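Local coordinates for glucose 1-dehydrogenase (Haloferax mediterranei, PDB 2B5W), which oxidises D-glucose and several other aldose sugars with NAD(+) or, preferentially, NADP(+) as electron acceptor, using a catalytic zinc ion, at residues Val84-Arg89 against Asn303-His308; Phe147-Ile152 against Ala311-Phe316; Asp172-Phe177 against Gly198-Tyr203. The protein carries 1 engineered substitution. All blocks are in the same frame, centred on the assembly; numbering follows the deposited sequence.

Contact 1: residues Val84-Arg89 against Asn303-His308; sequences VPTVRR and NSHVEH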
ATOM      1  N   VAL A  84       9.527 -25.430  14.866  1.00 15.37           N
ATOM      2  CA  VAL A  84       9.703 -24.022  15.123  1.00 15.82           C
ATOM      3  C   VAL A  84       8.363 -23.459  15.585  1.00 20.54           C
ATOM      4  O   VAL A  84       7.355 -23.586  14.884  1.00 17.06           O
ATOM      5  CB  VAL A  84      10.163 -23.289  13.829  1.00 15.22           C
ATOM      6  CG1 VAL A  84      10.153 -21.820  14.030  1.00 18.01           C
ATOM      7  CG2 VAL A  84      11.548 -23.789  13.401  1.00 17.47           C
ATOM      8  N   PRO A  85       8.329 -22.799  16.733  1.00 15.68           N
ATOM      9  CA  PRO A  85       7.079 -22.177  17.199  1.00 17.61           C
ATOM     10  C   PRO A  85       6.828 -20.817  16.563  1.00 17.39           C
ATOM     11  O   PRO A  85       7.767 -20.012  16.369  1.00 15.88           O
ATOM     12  CB  PRO A  85       7.338 -21.986  18.718  1.00 17.35           C
ATOM     13  CG  PRO A  85       8.815 -21.755  18.792  1.00 16.02           C
ATOM     14  CD  PRO A  85       9.439 -22.621  17.697  1.00 17.37           C
ATOM     15  N   THR A  86       5.551 -20.495  16.335  1.00 15.75           N
ATOM     16  CA  THR A  86       5.188 -19.126  16.013  1.00 15.26           C
ATOM     17  C   THR A  86       5.282 -18.311  17.312  1.00 15.86           C
ATOM     18  O   THR A  86       5.478 -18.861  18.408  1.00 18.07           O
ATOM     19  CB  THR A  86       3.783 -19.002  15.429  1.00 17.77           C
ATOM     20  OG1 THR A  86       2.848 -19.404  16.447  1.00 17.66           O
ATOM     21  CG2 THR A  86       3.581 -19.921  14.244  1.00 20.60           C
ATOM     22  N   VAL A  87       5.170 -17.022  17.162  1.00 16.83           N
ATOM     23  CA  VAL A  87       5.428 -16.080  18.239  1.00 17.28           C
ATOM     24  C   VAL A  87       4.183 -15.607  18.974  1.00 16.82           C
ATOM     25  O   VAL A  87       4.216 -15.412  20.192  1.00 17.70           O
ATOM     26  CB  VAL A  87       6.200 -14.883  17.674  1.00 14.96           C
ATOM     27  CG1 VAL A  87       6.536 -13.886  18.768  1.00 15.58           C
ATOM     28  CG2 VAL A  87       7.521 -15.364  17.025  1.00 19.31           C
ATOM     29  N   ARG A  88       3.054 -15.433  18.268  1.00 17.58           N
ATOM     30  CA  ARG A  88       1.913 -14.827  18.930  1.00 18.53           C
ATOM     31  C   ARG A  88       1.012 -15.826  19.595  1.00 15.64           C
ATOM     32  O   ARG A  88       0.749 -16.909  19.086  1.00 17.44           O
ATOM     33  CB  ARG A  88       1.116 -13.965  17.953  1.00 18.60           C
ATOM     34  CG  ARG A  88       1.779 -12.665  17.656  1.00 17.17           C
ATOM     35  CD  ARG A  88       1.019 -11.705  16.774  1.00 18.07           C
ATOM     36  NE  ARG A  88       1.744 -10.441  16.629  1.00 18.07           N
ATOM     37  CZ  ARG A  88       1.229  -9.350  16.082  1.00 23.07           C
ATOM     38  NH1 ARG A  88      -0.008  -9.364  15.612  1.00 19.36           N
ATOM     39  NH2 ARG A  88       1.933  -8.222  16.043  1.00 21.65           N
ATOM     40  N   ARG A  89       0.554 -15.428  20.773  1.00 16.83           N
ATOM     41  CA  ARG A  89      -0.376 -16.218  21.591  1.00 20.34           C
ATOM     42  C   ARG A  89      -1.489 -15.294  22.064  1.00 19.48           C
ATOM     43  O   ARG A  89      -1.314 -14.073  22.161  1.00 20.18           O
ATOM     44  CB  ARG A  89       0.348 -16.839  22.779  1.00 18.98           C
ATOM     45  CG  ARG A  89       1.457 -17.793  22.384  1.00 18.31           C
ATOM     46  CD  ARG A  89       0.997 -19.122  21.814  1.00 17.45           C
ATOM     47  NE  ARG A  89       2.118 -19.994  21.512  1.00 18.28           N
ATOM     48  CZ  ARG A  89       2.829 -19.934  20.373  1.00 17.79           C
ATOM     49  NH1 ARG A  89       2.520 -19.098  19.416  1.00 18.28           N
ATOM     50  NH2 ARG A  89       3.844 -20.735  20.212  1.00 18.92           N
ATOM     51  N   ASN A 303       5.163  -9.415  12.241  1.00 16.26           N
ATOM     52  CA  ASN A 303       4.930 -10.793  12.616  1.00 14.15           C
ATOM     53  C   ASN A 303       4.766 -11.660  11.361  1.00 16.32           C
ATOM     54  O   ASN A 303       5.168 -11.253  10.246  1.00 15.33           O
ATOM     55  CB  ASN A 303       3.765 -10.840  13.647  1.00 16.49           C
ATOM     56  CG  ASN A 303       3.652 -12.171  14.395  1.00 19.89           C
ATOM     57  OD1 ASN A 303       4.555 -12.568  15.171  1.00 23.55           O
ATOM     58  ND2 ASN A 303       2.548 -12.837  14.210  1.00 16.65           N
ATOM     59  N   SER A 304       4.226 -12.854  11.523  1.00 15.33           N
ATOM     60  CA  SER A 304       4.096 -13.864  10.480  1.00 14.87           C
ATOM     61  C   SER A 304       3.345 -15.018  11.058  1.00 15.33           C
ATOM     62  O   SER A 304       3.213 -15.135  12.295  1.00 18.92           O
ATOM     63  CB  SER A 304       5.492 -14.307   9.955  1.00 14.96           C
ATOM     64  OG  SER A 304       6.275 -14.839  11.034  1.00 17.08           O
ATOM     65  N   HIS A 305       2.840 -15.898  10.193  1.00 16.08           N
ATOM     66  CA  HIS A 305       2.096 -17.040  10.684  1.00 18.20           C
ATOM     67  C   HIS A 305       2.450 -18.307   9.933  1.00 18.78           C
ATOM     68  O   HIS A 305       3.428 -18.359   9.182  1.00 16.64           O
ATOM     69  CB  HIS A 305       0.579 -16.770  10.664  1.00 17.94           C
ATOM     70  CG  HIS A 305      -0.164 -17.557  11.701  1.00 18.25           C
ATOM     71  ND1 HIS A 305       0.234 -17.602  13.021  1.00 21.86           N
ATOM     72  CD2 HIS A 305      -1.240 -18.383  11.590  1.00 17.78           C
ATOM     73  CE1 HIS A 305      -0.597 -18.391  13.689  1.00 24.63           C
ATOM     74  NE2 HIS A 305      -1.495 -18.883  12.840  1.00 21.01           N
ATOM     75  N   VAL A 306       1.740 -19.392  10.242  1.00 18.20           N
ATOM     76  CA  VAL A 306       2.150 -20.728   9.873  1.00 17.97           C
ATOM     77  C   VAL A 306       2.529 -20.853   8.400  1.00 15.47           C
ATOM     78  O   VAL A 306       3.559 -21.432   8.099  1.00 16.81           O
ATOM     79  CB  VAL A 306       1.103 -21.771  10.280  1.00 20.98           C
ATOM     80  CG1 VAL A 306       1.406 -23.133   9.673  1.00 20.29           C
ATOM     81  CG2 VAL A 306       1.043 -21.873  11.806  1.00 19.66           C
ATOM     82  N   GLU A 307       1.714 -20.344   7.485  1.00 17.16           N
ATOM     83  CA  GLU A 307       2.035 -20.492   6.059  1.00 16.95           C
ATOM     84  C   GLU A 307       3.372 -19.847   5.704  1.00 14.93           C
ATOM     85  O   GLU A 307       4.051 -20.295   4.780  1.00 16.79           O
ATOM     86  CB  GLU A 307       0.945 -19.859   5.206  1.00 20.46           C
ATOM     87  CG  GLU A 307      -0.374 -20.596   5.240  1.00 34.45           C
ATOM     88  CD  GLU A 307      -1.432 -19.934   4.352  1.00 39.28           C
ATOM     89  OE1 GLU A 307      -1.072 -19.069   3.496  1.00 40.68           O
ATOM     90  OE2 GLU A 307      -2.624 -20.277   4.520  1.00 38.09           O
ATOM     91  N   HIS A 308       3.713 -18.777   6.405  1.00 15.98           N
ATOM     92  CA  HIS A 308       4.974 -18.078   6.142  1.00 14.34           C
ATOM     93  C   HIS A 308       6.157 -18.866   6.658  1.00 15.63           C
ATOM     94  O   HIS A 308       7.237 -18.853   6.055  1.00 16.52           O
ATOM     95  CB  HIS A 308       4.960 -16.695   6.798  1.00 13.28           C
ATOM     96  CG  HIS A 308       3.785 -15.870   6.419  1.00 15.35           C
ATOM     97  ND1 HIS A 308       2.859 -15.399   7.330  1.00 17.47           N
ATOM     98  CD2 HIS A 308       3.337 -15.501   5.191  1.00 17.58           C
ATOM     99  CE1 HIS A 308       1.910 -14.749   6.671  1.00 20.10           C
ATOM    100  NE2 HIS A 308       2.182 -14.791   5.374  1.00 17.03           N
TER

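Contact 2: residues Phe147-Ile152 against Ala311-Phe316; sequences FLIEPI and AATVTF. With K (potassium ion), chain F.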
ATOM      1  N   PHE A 147      16.652 -21.658  13.811  1.00 14.42           N
ATOM      2  CA  PHE A 147      16.391 -20.333  14.333  1.00 13.75           C
ATOM      3  C   PHE A 147      16.264 -19.258  13.260  1.00 17.02           C
ATOM      4  O   PHE A 147      15.931 -18.146  13.597  1.00 17.30           O
ATOM      5  CB  PHE A 147      17.441 -19.958  15.390  1.00 15.84           C
ATOM      6  CG  PHE A 147      18.838 -19.898  14.854  1.00 14.52           C
ATOM      7  CD1 PHE A 147      19.353 -18.720  14.297  1.00 14.87           C
ATOM      8  CD2 PHE A 147      19.670 -21.013  14.902  1.00 12.71           C
ATOM      9  CE1 PHE A 147      20.636 -18.711  13.785  1.00 15.83           C
ATOM     10  CE2 PHE A 147      20.910 -20.986  14.391  1.00 14.64           C
ATOM     11  CZ  PHE A 147      21.418 -19.856  13.848  1.00 19.40           C
ATOM     12  N   LEU A 148      16.590 -19.570  12.004  1.00 14.16           N
ATOM     13  CA  LEU A 148      16.460 -18.620  10.917  1.00 13.77           C
ATOM     14  C   LEU A 148      15.078 -18.698  10.283  1.00 15.26           C
ATOM     15  O   LEU A 148      14.702 -17.796   9.533  1.00 15.32           O
ATOM     16  CB  LEU A 148      17.491 -18.866   9.828  1.00 14.05           C
ATOM     17  CG  LEU A 148      18.949 -18.611  10.208  1.00 13.46           C
ATOM     18  CD1 LEU A 148      19.824 -18.887   9.008  1.00 18.21           C
ATOM     19  CD2 LEU A 148      19.134 -17.230  10.711  1.00 16.19           C
ATOM     20  N   ILE A 149      14.314 -19.739  10.593  1.00 14.83           N
ATOM     21  CA  ILE A 149      12.958 -19.891   9.981  1.00 14.70           C
ATOM     22  C   ILE A 149      12.046 -18.734  10.422  1.00 15.39           C
ATOM     23  O   ILE A 149      11.346 -18.151   9.589  1.00 14.31           O
ATOM     24  CB  ILE A 149      12.374 -21.253  10.324  1.00 15.05           C
ATOM     25  CG1 ILE A 149      13.191 -22.380   9.724  1.00 15.32           C
ATOM     26  CG2 ILE A 149      10.910 -21.328   9.951  1.00 16.05           C
ATOM     27  CD1 ILE A 149      13.350 -22.284   8.217  1.00 15.94           C
ATOM     28  N   GLU A 150      12.042 -18.341  11.698  1.00 15.02           N
ATOM     29  CA  GLU A 150      11.215 -17.212  12.070  1.00 14.30           C
ATOM     30  C   GLU A 150      11.589 -15.910  11.368  1.00 15.18           C
ATOM     31  O   GLU A 150      10.724 -15.247  10.801  1.00 15.51           O
ATOM     32  CB  GLU A 150      11.130 -17.049  13.619  1.00 15.85           C
ATOM     33  CG  GLU A 150      10.027 -16.093  14.081  1.00 14.33           C
ATOM     34  CD  GLU A 150      10.419 -14.645  14.109  1.00 16.09           C
ATOM     35  OE1 GLU A 150      11.626 -14.348  13.910  1.00 17.02           O
ATOM     36  OE2 GLU A 150       9.542 -13.755  14.309  1.00 17.85           O
ATOM     37  N   PRO A 151      12.854 -15.469  11.352  1.00 13.85           N
ATOM     38  CA  PRO A 151      13.188 -14.269  10.592  1.00 16.04           C
ATOM     39  C   PRO A 151      12.844 -14.362   9.107  1.00 14.51           C
ATOM     40  O   PRO A 151      12.356 -13.392   8.541  1.00 15.40           O
ATOM     41  CB  PRO A 151      14.708 -14.131  10.788  1.00 21.54           C
ATOM     42  CG  PRO A 151      15.060 -15.001  11.844  1.00 21.94           C
ATOM     43  CD  PRO A 151      13.963 -15.942  12.197  1.00 14.65           C
ATOM     44  N   ILE A 152      13.120 -15.507   8.486  1.00 14.77           N
ATOM     45  CA  ILE A 152      12.745 -15.692   7.064  1.00 13.15           C
ATOM     46  C   ILE A 152      11.232 -15.481   6.902  1.00 12.96           C
ATOM     47  O   ILE A 152      10.782 -14.825   5.953  1.00 15.26           O
ATOM     48  CB  ILE A 152      13.209 -17.054   6.499  1.00 15.71           C
ATOM     49  CG1 ILE A 152      14.752 -17.144   6.455  1.00 15.99           C
ATOM     50  CG2 ILE A 152      12.666 -17.253   5.058  1.00 15.79           C
ATOM     51  CD1 ILE A 152      15.275 -18.511   6.161  1.00 18.58           C
ATOM     52  N   ALA A 311       6.657 -21.608   4.071  1.00 15.05           N
ATOM     53  CA  ALA A 311       7.276 -21.024   2.899  1.00 14.49           C
ATOM     54  C   ALA A 311       8.755 -20.810   3.172  1.00 15.13           C
ATOM     55  O   ALA A 311       9.589 -21.079   2.316  1.00 15.01           O
ATOM     56  CB  ALA A 311       6.616 -19.746   2.519  1.00 17.12           C
ATOM     57  N   ALA A 312       9.073 -20.372   4.390  1.00 16.51           N
ATOM     58  CA  ALA A 312      10.486 -20.186   4.792  1.00 17.17           C
ATOM     59  C   ALA A 312      11.328 -21.423   4.647  1.00 15.22           C
ATOM     60  O   ALA A 312      12.511 -21.321   4.305  1.00 15.80           O
ATOM     61  CB  ALA A 312      10.574 -19.664   6.245  1.00 15.87           C
ATOM     62  N   THR A 313      10.782 -22.620   4.930  1.00 13.94           N
ATOM     63  CA  THR A 313      11.547 -23.841   4.765  1.00 13.79           C
ATOM     64  C   THR A 313      11.999 -24.072   3.335  1.00 16.15           C
ATOM     65  O   THR A 313      13.112 -24.561   3.086  1.00 17.74           O
ATOM     66  CB  THR A 313      10.872 -25.121   5.320  1.00 18.05           C
ATOM     67  OG1 THR A 313       9.696 -25.488   4.520  1.00 16.67           O
ATOM     68  CG2 THR A 313      10.416 -24.905   6.760  1.00 16.98           C
ATOM     69  N   VAL A 314      11.113 -23.771   2.372  1.00 14.76           N
ATOM     70  CA  VAL A 314      11.438 -23.913   0.979  1.00 14.58           C
ATOM     71  C   VAL A 314      12.478 -22.855   0.548  1.00 14.03           C
ATOM     72  O   VAL A 314      13.453 -23.177  -0.126  1.00 17.45           O
ATOM     73  CB  VAL A 314      10.125 -23.799   0.143  1.00 16.92           C
ATOM     74  CG1 VAL A 314      10.418 -23.778  -1.357  1.00 21.69           C
ATOM     75  CG2 VAL A 314       9.200 -24.970   0.444  1.00 16.37           C
ATOM     76  N   THR A 315      12.263 -21.623   0.972  1.00 13.07           N
ATOM     77  CA  THR A 315      13.201 -20.561   0.652  1.00 14.58           C
ATOM     78  C   THR A 315      14.579 -20.858   1.224  1.00 13.69           C
ATOM     79  O   THR A 315      15.604 -20.684   0.563  1.00 14.95           O
ATOM     80  CB  THR A 315      12.664 -19.256   1.157  1.00 17.06           C
ATOM     81  OG1 THR A 315      11.465 -18.909   0.433  1.00 16.55           O
ATOM     82  CG2 THR A 315      13.688 -18.091   0.914  1.00 19.90           C
ATOM     83  N   PHE A 316      14.617 -21.372   2.460  1.00 14.28           N
ATOM     84  CA  PHE A 316      15.897 -21.746   3.081  1.00 15.42           C
ATOM     85  C   PHE A 316      16.757 -22.651   2.202  1.00 13.89           C
ATOM     86  O   PHE A 316      17.951 -22.449   2.055  1.00 17.06           O
ATOM     87  CB  PHE A 316      15.611 -22.437   4.409  1.00 16.61           C
ATOM     88  CG  PHE A 316      16.842 -22.878   5.159  1.00 16.47           C
ATOM     89  CD1 PHE A 316      17.438 -24.039   4.886  1.00 16.50           C
ATOM     90  CD2 PHE A 316      17.297 -22.121   6.220  1.00 19.63           C
ATOM     91  CE1 PHE A 316      18.578 -24.440   5.582  1.00 20.21           C
ATOM     92  CE2 PHE A 316      18.407 -22.523   6.946  1.00 21.33           C
ATOM     93  CZ  PHE A 316      19.020 -23.678   6.627  1.00 17.05           C
TER
HETATM   94  K     K F 903      11.037 -17.954  -2.196  1.00 26.83           K

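Contact 3: residues Asp172-Phe177 against Gly198-Tyr203; sequences DPSSAF and GYENLY. With K (potassium ion), chain E.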
ATOM      1  N   ASP A 172       5.984  -6.727 -13.183  1.00 20.91           N
ATOM      2  CA  ASP A 172       7.128  -7.624 -13.423  1.00 20.94           C
ATOM      3  C   ASP A 172       8.400  -6.812 -13.103  1.00 21.33           C
ATOM      4  O   ASP A 172       9.016  -6.189 -13.989  1.00 23.30           O
ATOM      5  CB  ASP A 172       7.116  -8.121 -14.852  1.00 25.52           C
ATOM      6  CG  ASP A 172       8.305  -8.991 -15.178  1.00 29.63           C
ATOM      7  OD1 ASP A 172       8.976  -9.526 -14.245  1.00 27.31           O
ATOM      8  OD2 ASP A 172       8.641  -9.183 -16.366  1.00 32.75           O
ATOM      9  N   PRO A 173       8.769  -6.799 -11.835  1.00 18.45           N
ATOM     10  CA  PRO A 173       9.863  -5.952 -11.370  1.00 19.87           C
ATOM     11  C   PRO A 173      11.236  -6.495 -11.717  1.00 18.39           C
ATOM     12  O   PRO A 173      11.416  -7.716 -11.874  1.00 20.70           O
ATOM     13  CB  PRO A 173       9.687  -5.970  -9.856  1.00 21.63           C
ATOM     14  CG  PRO A 173       9.031  -7.294  -9.562  1.00 20.90           C
ATOM     15  CD  PRO A 173       8.164  -7.554 -10.719  1.00 20.22           C
ATOM     16  N   SER A 174      12.184  -5.586 -11.832  1.00 18.49           N
ATOM     17  CA  SER A 174      13.585  -5.952 -12.106  1.00 19.07           C
ATOM     18  C   SER A 174      14.574  -5.514 -11.060  1.00 19.69           C
ATOM     19  O   SER A 174      15.622  -6.151 -10.936  1.00 20.01           O
ATOM     20  CB  SER A 174      14.019  -5.387 -13.460  1.00 22.31           C
ATOM     21  OG  SER A 174      13.229  -5.962 -14.463  1.00 31.00           O
ATOM     22  N   SER A 175      14.303  -4.435 -10.333  1.00 16.06           N
ATOM     23  CA  SER A 175      15.219  -3.922  -9.322  1.00 17.54           C
ATOM     24  C   SER A 175      14.622  -4.016  -7.937  1.00 18.00           C
ATOM     25  O   SER A 175      13.431  -3.742  -7.740  1.00 18.38           O
ATOM     26  CB  SER A 175      15.661  -2.474  -9.622  1.00 21.57           C
ATOM     27  OG  SER A 175      14.534  -1.615  -9.814  1.00 20.07           O
ATOM     28  N   ALA A 176      15.466  -4.340  -6.955  1.00 18.34           N
ATOM     29  CA  ALA A 176      15.061  -4.362  -5.555  1.00 18.26           C
ATOM     30  C   ALA A 176      16.126  -3.784  -4.654  1.00 17.48           C
ATOM     31  O   ALA A 176      17.319  -3.972  -4.927  1.00 18.96           O
ATOM     32  CB  ALA A 176      14.749  -5.812  -5.158  1.00 18.14           C
ATOM     33  N   PHE A 177      15.718  -3.108  -3.585  1.00 16.49           N
ATOM     34  CA  PHE A 177      16.595  -2.307  -2.731  1.00 17.35           C
ATOM     35  C   PHE A 177      16.151  -2.588  -1.293  1.00 18.01           C
ATOM     36  O   PHE A 177      15.023  -2.254  -0.865  1.00 17.87           O
ATOM     37  CB  PHE A 177      16.390  -0.840  -3.106  1.00 17.02           C
ATOM     38  CG  PHE A 177      17.278   0.176  -2.405  1.00 18.36           C
ATOM     39  CD1 PHE A 177      18.496  -0.176  -1.859  1.00 19.57           C
ATOM     40  CD2 PHE A 177      16.922   1.533  -2.415  1.00 19.32           C
ATOM     41  CE1 PHE A 177      19.350   0.780  -1.308  1.00 19.75           C
ATOM     42  CE2 PHE A 177      17.742   2.486  -1.833  1.00 19.40           C
ATOM     43  CZ  PHE A 177      18.988   2.109  -1.296  1.00 19.37           C
ATOM     44  N   GLY A 198      12.108 -12.815  -9.988  1.00 20.38           N
ATOM     45  CA  GLY A 198      13.219 -12.724 -10.926  1.00 20.72           C
ATOM     46  C   GLY A 198      13.838 -11.355 -11.029  1.00 21.28           C
ATOM     47  O   GLY A 198      13.992 -10.773 -12.121  1.00 21.47           O
ATOM     48  N   TYR A 199      14.198 -10.806  -9.893  1.00 17.11           N
ATOM     49  CA  TYR A 199      14.930  -9.536  -9.852  1.00 18.77           C
ATOM     50  C   TYR A 199      16.305  -9.703 -10.490  1.00 23.69           C
ATOM     51  O   TYR A 199      16.931 -10.761 -10.374  1.00 21.69           O
ATOM     52  CB  TYR A 199      15.157  -9.075  -8.441  1.00 17.04           C
ATOM     53  CG  TYR A 199      13.879  -8.810  -7.704  1.00 18.76           C
ATOM     54  CD1 TYR A 199      13.179  -7.626  -7.923  1.00 17.22           C
ATOM     55  CD2 TYR A 199      13.399  -9.696  -6.747  1.00 19.91           C
ATOM     56  CE1 TYR A 199      11.984  -7.352  -7.243  1.00 17.29           C
ATOM     57  CE2 TYR A 199      12.194  -9.415  -6.060  1.00 18.37           C
ATOM     58  CZ  TYR A 199      11.507  -8.238  -6.322  1.00 17.26           C
ATOM     59  OH  TYR A 199      10.310  -7.920  -5.654  1.00 19.18           O
ATOM     60  N   GLU A 200      16.700  -8.672 -11.209  1.00 19.33           N
ATOM     61  CA  GLU A 200      17.956  -8.648 -11.967  1.00 22.03           C
ATOM     62  C   GLU A 200      19.024  -7.839 -11.252  1.00 22.73           C
ATOM     63  O   GLU A 200      20.207  -8.191 -11.321  1.00 25.06           O
ATOM     64  CB  GLU A 200      17.685  -8.057 -13.362  1.00 23.36           C
ATOM     65  CG  GLU A 200      16.680  -8.872 -14.177  1.00 32.76           C
ATOM     66  CD  GLU A 200      16.363  -8.251 -15.522  1.00 43.15           C
ATOM     67  OE1 GLU A 200      17.000  -7.238 -15.894  1.00 60.24           O
ATOM     68  OE2 GLU A 200      15.474  -8.789 -16.215  1.00 46.92           O
ATOM     69  N   ASN A 201      18.637  -6.762 -10.588  1.00 18.92           N
ATOM     70  CA  ASN A 201      19.566  -5.805  -9.979  1.00 19.78           C
ATOM     71  C   ASN A 201      19.192  -5.570  -8.526  1.00 21.85           C
ATOM     72  O   ASN A 201      18.066  -5.161  -8.219  1.00 20.50           O
ATOM     73  CB  ASN A 201      19.573  -4.489 -10.733  1.00 22.03           C
ATOM     74  CG  ASN A 201      19.953  -4.662 -12.166  1.00 27.00           C
ATOM     75  OD1 ASN A 201      19.156  -4.408 -13.074  1.00 35.68           O
ATOM     76  ND2 ASN A 201      21.136  -5.150 -12.385  1.00 23.68           N
ATOM     77  N   LEU A 202      20.112  -5.905  -7.635  1.00 20.20           N
ATOM     78  CA  LEU A 202      19.916  -5.792  -6.200  1.00 18.93           C
ATOM     79  C   LEU A 202      20.833  -4.743  -5.543  1.00 20.23           C
ATOM     80  O   LEU A 202      22.003  -4.588  -5.909  1.00 20.49           O
ATOM     81  CB  LEU A 202      20.133  -7.158  -5.536  1.00 18.61           C
ATOM     82  CG  LEU A 202      19.291  -8.313  -6.037  1.00 22.07           C
ATOM     83  CD1 LEU A 202      19.841  -9.625  -5.427  1.00 26.95           C
ATOM     84  CD2 LEU A 202      17.839  -8.092  -5.769  1.00 24.58           C
ATOM     85  N   TYR A 203      20.314  -4.112  -4.503  1.00 17.83           N
ATOM     86  CA  TYR A 203      20.970  -2.995  -3.814  1.00 17.36           C
ATOM     87  C   TYR A 203      20.696  -3.125  -2.330  1.00 19.92           C
ATOM     88  O   TYR A 203      19.629  -3.596  -1.947  1.00 18.53           O
ATOM     89  CB  TYR A 203      20.408  -1.700  -4.358  1.00 18.67           C
ATOM     90  CG  TYR A 203      20.628  -1.507  -5.841  1.00 19.64           C
ATOM     91  CD1 TYR A 203      19.736  -2.011  -6.763  1.00 17.07           C
ATOM     92  CD2 TYR A 203      21.706  -0.749  -6.321  1.00 18.08           C
ATOM     93  CE1 TYR A 203      19.893  -1.845  -8.123  1.00 20.89           C
ATOM     94  CE2 TYR A 203      21.867  -0.569  -7.684  1.00 20.89           C
ATOM     95  CZ  TYR A 203      20.973  -1.128  -8.581  1.00 22.35           C
ATOM     96  OH  TYR A 203      21.121  -0.962  -9.938  1.00 23.06           O
TER
HETATM   97  K     K E 902      11.523  -9.930 -13.329  1.00 23.42           K

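Contact 1: residues Val84-Arg89 against Asn303-His308
R88 and N303 meet with their flat ends laid almost parallel, the guanidinium and amide planes 15° apart, but displaced from one another, so that the amide lies mainly beside the last methylene and NE. The closest approach is R88 CD to N303 ND2, at 3.2 Å; R88 NE lies 3.4 Å from N303 CG, and N303 CB sits over one guanidinium face toward its rim. R88 NE and N303 ND2 are 3.5 Å apart, both donors, and do not bond. With N303 CG anti to the backbone N (chi1 -165°), the amide is carried across to the other segment, where OD1 also lies 3.8 Å from V87 CB. At the other end T86 CG2 touches V306 CG2 at 4.0 Å and approaches the H305 ring obliquely.

Around this first shell lie further bonds. The extended R88 chain is held by a salt bridge from NE to the substrate-binding E114 and, further out, by a hydrogen bond from NH1 to P104 O, with Y112 adding a cation-pi contact. R89 folds back: NH1 bonds to R88 O (2.8 Å) and T86 OG1 (3.0 Å), fastening the turn between strands 82-85 and 88-89. H305 occupies the N-cap position of helix 306-318, and its backbone N donates to H308 ND1 at 2.9 Å, in the plane of that ring.

N303 binds NADP through its backbone N and also binds substrate, whereas R88 belongs to the catalytic domain. The contact joins the two domains at the active-site cleft by van der Waals contact of the R88 chain with the N303 amide and by the methyl contact of T86 with V306, while the arginine's charge is engaged by E114, probably helping to orient that carboxylate.

Contact 2: residues Phe147-Ile152 against Ala311-Phe316
F316 presents the edge of its ring to segment 147-152: L148 CD1 lies near the ring plane, 4.4 Å from F316 CE2, and I152 CD1 likewise, 4.1 Å from F316 CD2. The side chains of I152 and F316 cross at about a right angle. I149 CD1 approaches the ring obliquely, 4.4 Å from F316 CD2. Because F316 CG is anti to its backbone N (chi1 180°), the ring is swung out from helix 306-318 toward these three aliphatic tips.

One turn earlier the helices come closer. A312 has only a methyl group to interpose, and I152 CG2 presses on A312 CB at 3.4 Å, tighter than a usual carbon contact; the CA atoms of I152 and A312 are 5.5 Å apart. I149 CG2 meets A312 CB at 4.1 Å, and I149 CD1 reaches T313 CG2 at 4.2 Å. On the flank, T315 CG2 grazes I152 CG2, while T315 OG1 binds a potassium ion at 2.8 Å and hydrogen-bonds E156. L187 and M191 of helix 183-194 also pack on I152.

E150, assigned to the catalytic zinc site and to substrate binding, points away from this interface. The contact between the segments is apolar: the helix that carries E150 rests on helix 306-318 through isoleucine, leucine, alanine and phenylalanine carbons and threonine methyls, with the T315-E156 bond adding a polar link between the same helices on the flank.

Contact 3: residues Asp172-Phe177 against Gly198-Tyr203
The parallel strands 175-179 and 201-206 are joined through helix 183-194 in a beta-alpha-beta crossover of the Rossmann fold, and Y199 packs beside the start of the two strands. Y199 CB lies 3.9 Å from S174 O. Further out, Y199 CD1 passes 3.7 Å from A176 CB, which sits over one face of the ring in a CH-pi contact. Y199 CE1 meets P173 CB at 3.7 Å, and the hydroxyl at the tip hydrogen-bonds Y163 OH. A chi1 of -62°, which sets CG beside the backbone N, brings the ring to these partners.

The strands are joined by backbone bonds. S174 O accepts two, from E200 N at 2.8 Å and from N201 N; A176 N donates to N201 O, and Y203 N gives A176 O a weak bond. On the opposite face of the sheet from A176 and L202, F177 CD1 packs against Y203 CB at 3.5 Å, the two side chains roughly perpendicular.

Ahead of the strands, a potassium ion bridges the two segments, coordinated by D172 OD1 at 2.7 Å, P173 O, G198 O and K197 O; P173 O is the nearest of the three ligands from the segments, at 2.6 Å.

How the contacts relate
Contacts 1 and 2 adjoin, their centres about 11 Å apart: V87 CG2 lies 3.7 Å from E150 OE2, and both contacts use helix 306-318. Along the chain their segments alternate, 84-89, 147-152, 303-308, 311-316, so the two closures interlock. Contact 3 is local, its segments falling between 147-152 and 303-308, and its centre is about 21 Å from that of contact 2 and 28 Å from that of contact 1. Helix 149-164 leads on to strand 175-179. Contact 1 bridges the catalytic and nucleotide-binding domains, contact 2 packs helix 149-164, which carries E150, on helix 306-318, and contact 3 pairs two neighbouring strands of the six-stranded parallel sheet.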